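PDB 6RIW: ORF10 from Moritella marina, which probably carries out acyl-chain condensation as the ketosynthase–chain length factor didomain of a polyunsaturated fatty acid synthase. Local coordinates for residues L570-A581 / D684-V693; M556-A565 / E743-K751. All coordinates share one frame; numbering follows the deposited sequence.

Contact 1 (L570-A581 / D684-V693); sequences LVEGRNVAVLVA and DVEAVIIAAV
Strands 576-581 and 687-693 run parallel, 23° apart, with alternate residues joined: A577 N to A687 O, I689 N to A577 O, L579 N to I689 O, A691 N to L579 O, A581 N to A691 O and V693 N to A581 O. They are neighbours in a thiolase-fold sheet of the second ketosynthase-like half, probably the chain length factor. Where the pairing begins, E686 N meets N575 O at 2.9 Å, almost straight, while the buried A687 N has no partner in the model. V576, V578 and V580 share one face with A687, I689 and A691. Here L570 lies obliquely across I689, its CD1 3.9 Å from I689 CG1 and its CD2 3.9 Å from A687 CB; A565 of helix 552-567 touches both L570 and I689. On the other face, where helix 668-682 packs on A581, I690 and A692, L579 CD1 lies 3.9 Å from V688 CG1, and A581 CB faces A692 CB. With CG1 of V685 between its N and carbonyl carbon (chi1 67°), CG2 comes to lie 3.5 Å from A577 N. The polar end is a salt bridge: R574 bends at its CB–CG bond and crosses E686 at about a right angle, the guanidinium and carboxylate planes 43° apart. V571 CG1 lies above one face of that guanidinium, toward its rim, and NH1 of R574 reaches the syn side of E686 OE1 at 3.2 Å.

Contact 2 (M556-A565 / E743-K751); sequences MMMQVADNAA and EGAAAIVVK
V560 of helix 556-565 wedges between A745 and A747 of strand 744-751, the helix lying along the strand with its axis 6.8 Å away at closest and inclined by 28°. This is an outer helix of the thiolase fold packed on its sheet. V560 CB sits 4.1 Å above A746 CA. From there the side chain forks: CG1, anti to the valine's carbonyl carbon (chi1 -64°), lies 3.8 Å from A745 O, while CG2 falls between N and carbonyl carbon and drops to 3.7 Å from A746 C, the methyls of A745 and A747 beside it. One turn earlier, M556 bends at its CB–CG and CG–SD bonds and brings CE to 3.8 Å from G744 CA. One turn later, A564 CB meets A747 CB at 3.8 Å, and V749 CG2 presses on A564 O at 3.3 Å. A747 CB also lies against A561 CA. A746 and I748 point away from this helix, and their side chains touch M843 and I847 of helix 841-854. Methyls meet methyls and backbone, with no polar bond between the segments, so shape sets the fit: small alanines let the helix come close, while D562 forms a salt bridge with R539 and N563 a hydrogen bond with D475.

From the N terminus, helix 552-567 comes first and leads through the turn around L570 into strand 576-581. Contact 1 then closes a loop of 102 residues, mostly helical, whose strand 659-663 pairs with the other edge of 576-581. The chain goes on through 687-694 to strand 741-752, where contact 2 returns to the helix and closes a longer loop of 177 residues that encloses the first. The two second segments are antiparallel neighbours, probably hydrogen-bonded from A692 N to A746 O (2.8 Å) and I690 N to I748 O (2.9 Å). Together the contacts tie an outer-layer helix of the thiolase fold to the sheet, and strands 576-581, 687-694 and 741-752 to one another.

Contact 1 (L570-A581 / D684-V693)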
loop_
_atom_site.group_PDB
_atom_site.type_symbol
_atom_site.label_atom_id
_atom_site.label_comp_id
_atom_site.label_asym_id
_atom_site.label_seq_id
_atom_site.Cartn_x
_atom_site.Cartn_y
_atom_site.Cartn_z
ATOM N N LEU A 570 13.790 18.507 13.217
ATOM C CA LEU A 570 14.421 17.196 13.165
ATOM C C LEU A 570 15.880 17.309 12.711
ATOM O O LEU A 570 16.295 18.287 12.091
ATOM C CB LEU A 570 13.639 16.263 12.236
ATOM C CG LEU A 570 12.216 15.921 12.707
ATOM C CD1 LEU A 570 11.621 14.799 11.867
ATOM C CD2 LEU A 570 12.179 15.545 14.195
ATOM N N VAL A 571 16.646 16.262 13.016
ATOM C CA VAL A 571 18.088 16.190 12.778
ATOM C C VAL A 571 18.384 14.974 11.908
ATOM O O VAL A 571 17.896 13.873 12.192
ATOM C CB VAL A 571 18.862 16.087 14.109
ATOM C CG1 VAL A 571 20.364 15.925 13.849
ATOM C CG2 VAL A 571 18.579 17.313 14.985
ATOM N N GLU A 572 19.218 15.165 10.882
ATOM C CA GLU A 572 19.599 14.075 9.991
ATOM C C GLU A 572 20.370 12.984 10.728
ATOM O O GLU A 572 21.048 13.230 11.734
ATOM C CB GLU A 572 20.442 14.614 8.830
ATOM C CG GLU A 572 19.801 15.785 8.105
ATOM C CD GLU A 572 20.554 16.221 6.838
ATOM O OE1 GLU A 572 21.767 15.914 6.695
ATOM O OE2 GLU A 572 19.917 16.887 5.988
ATOM N N GLY A 573 20.244 11.757 10.223
ATOM C CA GLY A 573 21.007 10.634 10.729
ATOM C C GLY A 573 20.438 9.944 11.943
ATOM O O GLY A 573 21.148 9.167 12.583
ATOM N N ARG A 574 19.175 10.182 12.273
ATOM C CA ARG A 574 18.587 9.711 13.514
ATOM C C ARG A 574 17.584 8.593 13.251
ATOM O O ARG A 574 17.160 8.359 12.118
ATOM C CB ARG A 574 17.905 10.866 14.249
ATOM C CG ARG A 574 18.862 11.990 14.628
ATOM C CD ARG A 574 19.793 11.561 15.773
ATOM N NE ARG A 574 20.574 12.693 16.277
ATOM C CZ ARG A 574 20.093 13.640 17.079
ATOM N NH1 ARG A 574 18.830 13.601 17.477
ATOM N NH2 ARG A 574 20.879 14.629 17.492
ATOM N N ASN A 575 17.226 7.899 14.328
ATOM C CA ASN A 575 16.267 6.798 14.323
ATOM C C ASN A 575 14.885 7.441 14.307
ATOM O O ASN A 575 14.290 7.692 15.350
ATOM C CB ASN A 575 16.475 5.913 15.551
ATOM C CG ASN A 575 15.562 4.680 15.572
ATOM O OD1 ASN A 575 14.783 4.443 14.648
ATOM N ND2 ASN A 575 15.663 3.892 16.639
ATOM N N VAL A 576 14.411 7.780 13.112
ATOM C CA VAL A 576 13.114 8.423 12.911
ATOM C C VAL A 576 12.332 7.577 11.926
ATOM O O VAL A 576 12.888 7.124 10.914
ATOM C CB VAL A 576 13.267 9.865 12.385
ATOM C CG1 VAL A 576 11.921 10.458 11.859
ATOM C CG2 VAL A 576 13.820 10.757 13.480
ATOM N N ALA A 577 11.045 7.368 12.215
ATOM C CA ALA A 577 10.154 6.615 11.333
ATOM C C ALA A 577 9.349 7.543 10.420
ATOM O O ALA A 577 9.043 8.687 10.766
ATOM C CB ALA A 577 9.201 5.741 12.150
ATOM N N VAL A 578 9.011 7.038 9.235
ATOM C CA VAL A 578 8.211 7.781 8.263
ATOM C C VAL A 578 7.018 6.906 7.893
ATOM O O VAL A 578 7.202 5.801 7.363
ATOM C CB VAL A 578 9.021 8.154 7.010
ATOM C CG1 VAL A 578 8.175 8.972 6.035
ATOM C CG2 VAL A 578 10.290 8.974 7.375
ATOM N N LEU A 579 5.807 7.364 8.212
ATOM C CA LEU A 579 4.591 6.640 7.877
ATOM C C LEU A 579 3.825 7.469 6.863
ATOM O O LEU A 579 3.588 8.658 7.094
ATOM C CB LEU A 579 3.720 6.405 9.123
ATOM C CG LEU A 579 4.414 5.798 10.347
ATOM C CD1 LEU A 579 3.405 5.680 11.460
ATOM C CD2 LEU A 579 4.996 4.415 10.020
ATOM N N VAL A 580 3.461 6.873 5.729
ATOM C CA VAL A 580 2.726 7.622 4.711
ATOM C C VAL A 580 1.325 7.024 4.592
ATOM O O VAL A 580 1.161 5.892 4.125
ATOM C CB VAL A 580 3.450 7.611 3.360
ATOM C CG1 VAL A 580 2.641 8.385 2.317
ATOM C CG2 VAL A 580 4.861 8.215 3.509
ATOM N N ALA A 581 0.319 7.798 4.985
ATOM C CA ALA A 581 -1.074 7.429 4.782
ATOM C C ALA A 581 -1.459 7.673 3.331
ATOM O O ALA A 581 -1.294 8.782 2.818
ATOM C CB ALA A 581 -1.973 8.240 5.717
ATOM N N ASP A 684 12.892 2.456 20.246
ATOM C CA ASP A 684 13.633 3.647 20.650
ATOM C C ASP A 684 13.540 4.773 19.629
ATOM O O ASP A 684 14.306 5.744 19.713
ATOM C CB ASP A 684 15.103 3.297 20.899
ATOM C CG ASP A 684 15.261 2.248 21.974
ATOM O OD1 ASP A 684 14.500 2.305 22.972
ATOM O OD2 ASP A 684 16.134 1.360 21.810
ATOM N N VAL A 685 12.615 4.670 18.672
ATOM C CA VAL A 685 12.451 5.718 17.682
ATOM C C VAL A 685 12.248 7.062 18.381
ATOM O O VAL A 685 11.547 7.160 19.397
ATOM C CB VAL A 685 11.281 5.348 16.751
ATOM C CG1 VAL A 685 9.942 5.368 17.510
ATOM C CG2 VAL A 685 11.255 6.242 15.547
ATOM N N GLU A 686 12.903 8.100 17.862
ATOM C CA GLU A 686 12.896 9.421 18.495
ATOM C C GLU A 686 11.747 10.312 18.029
ATOM O O GLU A 686 11.300 11.192 18.781
ATOM C CB GLU A 686 14.212 10.146 18.191
ATOM C CG GLU A 686 15.446 9.435 18.702
ATOM C CD GLU A 686 16.730 9.938 18.036
ATOM O OE1 GLU A 686 16.818 11.160 17.752
ATOM O OE2 GLU A 686 17.645 9.102 17.797
ATOM N N ALA A 687 11.298 10.145 16.789
ATOM C CA ALA A 687 10.192 10.938 16.251
ATOM C C ALA A 687 9.557 10.137 15.132
ATOM O O ALA A 687 10.162 9.197 14.604
ATOM C CB ALA A 687 10.637 12.303 15.710
ATOM N N VAL A 688 8.337 10.525 14.762
ATOM C CA VAL A 688 7.632 9.893 13.650
ATOM C C VAL A 688 7.076 10.989 12.759
ATOM O O VAL A 688 6.413 11.915 13.246
ATOM C CB VAL A 688 6.497 8.967 14.131
ATOM C CG1 VAL A 688 5.694 8.428 12.936
ATOM C CG2 VAL A 688 7.042 7.822 14.990
ATOM N N ILE A 689 7.403 10.922 11.473
ATOM C CA ILE A 689 6.776 11.779 10.475
ATOM C C ILE A 689 5.551 11.032 9.990
ATOM O O ILE A 689 5.664 9.881 9.550
ATOM C CB ILE A 689 7.725 12.065 9.302
ATOM C CG1 ILE A 689 8.999 12.753 9.791
ATOM C CG2 ILE A 689 7.017 12.896 8.248
ATOM C CD1 ILE A 689 9.955 13.138 8.675
ATOM N N ILE A 690 4.380 11.659 10.073
ATOM C CA ILE A 690 3.181 11.088 9.455
ATOM C C ILE A 690 2.818 11.983 8.282
ATOM O O ILE A 690 2.430 13.135 8.479
ATOM C CB ILE A 690 2.005 10.967 10.424
ATOM C CG1 ILE A 690 2.424 10.144 11.653
ATOM C CG2 ILE A 690 0.815 10.303 9.670
ATOM C CD1 ILE A 690 1.320 10.008 12.703
ATOM N N ALA A 691 2.976 11.473 7.067
ATOM C CA ALA A 691 2.599 12.226 5.880
ATOM C C ALA A 691 1.374 11.574 5.256
ATOM O O ALA A 691 1.030 10.414 5.533
ATOM C CB ALA A 691 3.756 12.300 4.870
ATOM N N ALA A 692 0.679 12.337 4.437
ATOM C CA ALA A 692 -0.536 11.813 3.833
ATOM C C ALA A 692 -0.665 12.448 2.468
ATOM O O ALA A 692 -0.379 13.632 2.320
ATOM C CB ALA A 692 -1.775 12.140 4.670
ATOM N N VAL A 693 -1.128 11.684 1.483
ATOM C CA VAL A 693 -1.311 12.252 0.152
ATOM C C VAL A 693 -2.450 11.517 -0.534
ATOM O O VAL A 693 -2.555 10.286 -0.459
ATOM C CB VAL A 693 -0.017 12.194 -0.688
ATOM C CG1 VAL A 693 0.528 10.769 -0.781
ATOM C CG2 VAL A 693 -0.244 12.774 -2.085
HETATM O O HOH W 1 14.512 0.970 17.586
#

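Contact 2 (M556-A565 / E743-K751)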
loop_
_atom_site.group_PDB
_atom_site.type_symbol
_atom_site.label_atom_id
_atom_site.label_comp_id
_atom_site.label_asym_id
_atom_site.label_seq_id
_atom_site.Cartn_x
_atom_site.Cartn_y
_atom_site.Cartn_z
ATOM N N MET A 556 4.543 15.447 -4.195
ATOM C CA MET A 556 3.752 16.196 -3.221
ATOM C C MET A 556 4.028 15.728 -1.804
ATOM O O MET A 556 4.165 16.557 -0.895
ATOM C CB MET A 556 2.260 16.065 -3.514
ATOM C CG MET A 556 1.818 16.750 -4.768
ATOM S SD MET A 556 1.307 18.442 -4.436
ATOM C CE MET A 556 -0.195 18.174 -3.497
ATOM N N MET A 557 4.075 14.401 -1.590
ATOM C CA MET A 557 4.340 13.865 -0.257
ATOM C C MET A 557 5.735 14.260 0.214
ATOM O O MET A 557 5.940 14.608 1.384
ATOM C CB MET A 557 4.199 12.334 -0.260
ATOM C CG MET A 557 4.750 11.655 1.012
ATOM S SD MET A 557 6.500 11.157 0.851
ATOM C CE MET A 557 6.967 10.993 2.577
ATOM N N MET A 558 6.707 14.212 -0.686
ATOM C CA MET A 558 8.084 14.487 -0.288
ATOM C C MET A 558 8.242 15.930 0.159
ATOM O O MET A 558 8.942 16.214 1.140
ATOM C CB MET A 558 9.027 14.179 -1.449
ATOM C CG MET A 558 9.221 12.686 -1.675
ATOM S SD MET A 558 9.653 12.411 -3.406
ATOM C CE MET A 558 11.371 12.888 -3.327
ATOM N N GLN A 559 7.607 16.860 -0.560
ATOM C CA GLN A 559 7.732 18.275 -0.220
ATOM C C GLN A 559 7.110 18.585 1.141
ATOM O O GLN A 559 7.723 19.285 1.956
ATOM C CB GLN A 559 7.092 19.136 -1.305
ATOM C CG GLN A 559 7.294 20.609 -1.113
ATOM C CD GLN A 559 7.132 21.369 -2.413
ATOM O OE1 GLN A 559 6.019 21.512 -2.920
ATOM N NE2 GLN A 559 8.250 21.838 -2.972
ATOM N N VAL A 560 5.890 18.093 1.410
ATOM C CA VAL A 560 5.270 18.441 2.691
ATOM C C VAL A 560 5.994 17.753 3.843
ATOM O O VAL A 560 6.132 18.332 4.929
ATOM C CB VAL A 560 3.753 18.145 2.714
ATOM C CG1 VAL A 560 3.007 19.005 1.691
ATOM C CG2 VAL A 560 3.435 16.630 2.515
ATOM N N ALA A 561 6.464 16.519 3.635
ATOM C CA ALA A 561 7.173 15.809 4.700
ATOM C C ALA A 561 8.483 16.506 5.037
ATOM O O ALA A 561 8.825 16.676 6.215
ATOM C CB ALA A 561 7.462 14.354 4.299
ATOM N N ASP A 562 9.221 16.917 4.007
ATOM C CA ASP A 562 10.466 17.661 4.204
ATOM C C ASP A 562 10.219 18.944 4.987
ATOM O O ASP A 562 10.956 19.262 5.926
ATOM C CB ASP A 562 11.088 17.977 2.841
ATOM C CG ASP A 562 12.515 18.522 2.950
ATOM O OD1 ASP A 562 13.348 17.922 3.658
ATOM O OD2 ASP A 562 12.794 19.547 2.296
ATOM N N ASN A 563 9.178 19.692 4.614
ATOM C CA ASN A 563 8.874 20.948 5.295
ATOM C C ASN A 563 8.447 20.707 6.739
ATOM O O ASN A 563 8.874 21.434 7.649
ATOM C CB ASN A 563 7.787 21.714 4.530
ATOM C CG ASN A 563 8.303 22.310 3.240
ATOM O OD1 ASN A 563 9.506 22.498 3.075
ATOM N ND2 ASN A 563 7.399 22.613 2.321
ATOM N N ALA A 564 7.623 19.678 6.980
ATOM C CA ALA A 564 7.225 19.367 8.349
ATOM C C ALA A 564 8.437 18.965 9.199
ATOM O O ALA A 564 8.530 19.338 10.377
ATOM C CB ALA A 564 6.151 18.263 8.346
ATOM N N ALA A 565 9.379 18.216 8.612
ATOM C CA ALA A 565 10.566 17.788 9.351
ATOM C C ALA A 565 11.416 18.984 9.756
ATOM O O ALA A 565 11.919 19.046 10.885
ATOM C CB ALA A 565 11.390 16.812 8.511
ATOM N N GLU A 743 -8.165 17.746 -3.162
ATOM C CA GLU A 743 -6.984 16.888 -3.189
ATOM C C GLU A 743 -5.802 17.611 -2.559
ATOM O O GLU A 743 -5.835 18.830 -2.347
ATOM C CB GLU A 743 -6.640 16.441 -4.623
ATOM C CG GLU A 743 -6.231 17.582 -5.556
ATOM C CD GLU A 743 -6.030 17.104 -7.003
ATOM O OE1 GLU A 743 -5.987 15.874 -7.222
ATOM O OE2 GLU A 743 -5.915 17.952 -7.931
ATOM N N GLY A 744 -4.752 16.847 -2.264
ATOM C CA GLY A 744 -3.536 17.438 -1.748
ATOM C C GLY A 744 -2.760 16.471 -0.871
ATOM O O GLY A 744 -2.905 15.258 -0.966
ATOM N N ALA A 745 -1.898 17.053 -0.044
ATOM C CA ALA A 745 -0.938 16.298 0.748
ATOM C C ALA A 745 -0.612 17.128 1.978
ATOM O O ALA A 745 -0.697 18.356 1.942
ATOM C CB ALA A 745 0.341 15.981 -0.056
ATOM N N ALA A 746 -0.262 16.454 3.070
ATOM C CA ALA A 746 0.120 17.193 4.267
ATOM C C ALA A 746 0.919 16.263 5.164
ATOM O O ALA A 746 0.916 15.037 4.976
ATOM C CB ALA A 746 -1.123 17.759 4.993
ATOM N N ALA A 747 1.619 16.851 6.143
ATOM C CA ALA A 747 2.466 16.043 7.003
ATOM C C ALA A 747 2.572 16.692 8.370
ATOM O O ALA A 747 2.419 17.916 8.508
ATOM C CB ALA A 747 3.879 15.837 6.406
ATOM N N ILE A 748 2.786 15.846 9.387
ATOM C CA ILE A 748 3.030 16.299 10.752
ATOM C C ILE A 748 4.196 15.499 11.313
ATOM O O ILE A 748 4.508 14.397 10.857
ATOM C CB ILE A 748 1.795 16.149 11.678
ATOM C CG1 ILE A 748 1.368 14.690 11.825
ATOM C CG2 ILE A 748 0.655 17.055 11.219
ATOM C CD1 ILE A 748 0.209 14.503 12.861
ATOM N N VAL A 749 4.856 16.084 12.304
ATOM C CA VAL A 749 5.894 15.416 13.075
ATOM C C VAL A 749 5.362 15.285 14.488
ATOM O O VAL A 749 4.876 16.269 15.054
ATOM C CB VAL A 749 7.214 16.207 13.071
ATOM C CG1 VAL A 749 8.224 15.532 14.000
ATOM C CG2 VAL A 749 7.771 16.378 11.652
ATOM N N VAL A 750 5.436 14.080 15.048
ATOM C CA VAL A 750 4.974 13.835 16.402
ATOM C C VAL A 750 6.116 13.247 17.231
ATOM O O VAL A 750 6.963 12.495 16.738
ATOM C CB VAL A 750 3.722 12.923 16.456
ATOM C CG1 VAL A 750 2.509 13.620 15.819
ATOM C CG2 VAL A 750 3.986 11.536 15.799
ATOM N N LYS A 751 6.126 13.602 18.509
ATOM C CA LYS A 751 7.004 13.022 19.517
ATOM C C LYS A 751 6.177 12.797 20.769
ATOM O O LYS A 751 5.144 13.452 20.955
ATOM C CB LYS A 751 8.176 13.958 19.848
ATOM C CG LYS A 751 9.352 13.934 18.863
ATOM C CD LYS A 751 10.478 14.809 19.457
ATOM C CE LYS A 751 11.778 14.750 18.695
ATOM N NZ LYS A 751 12.773 15.653 19.368
#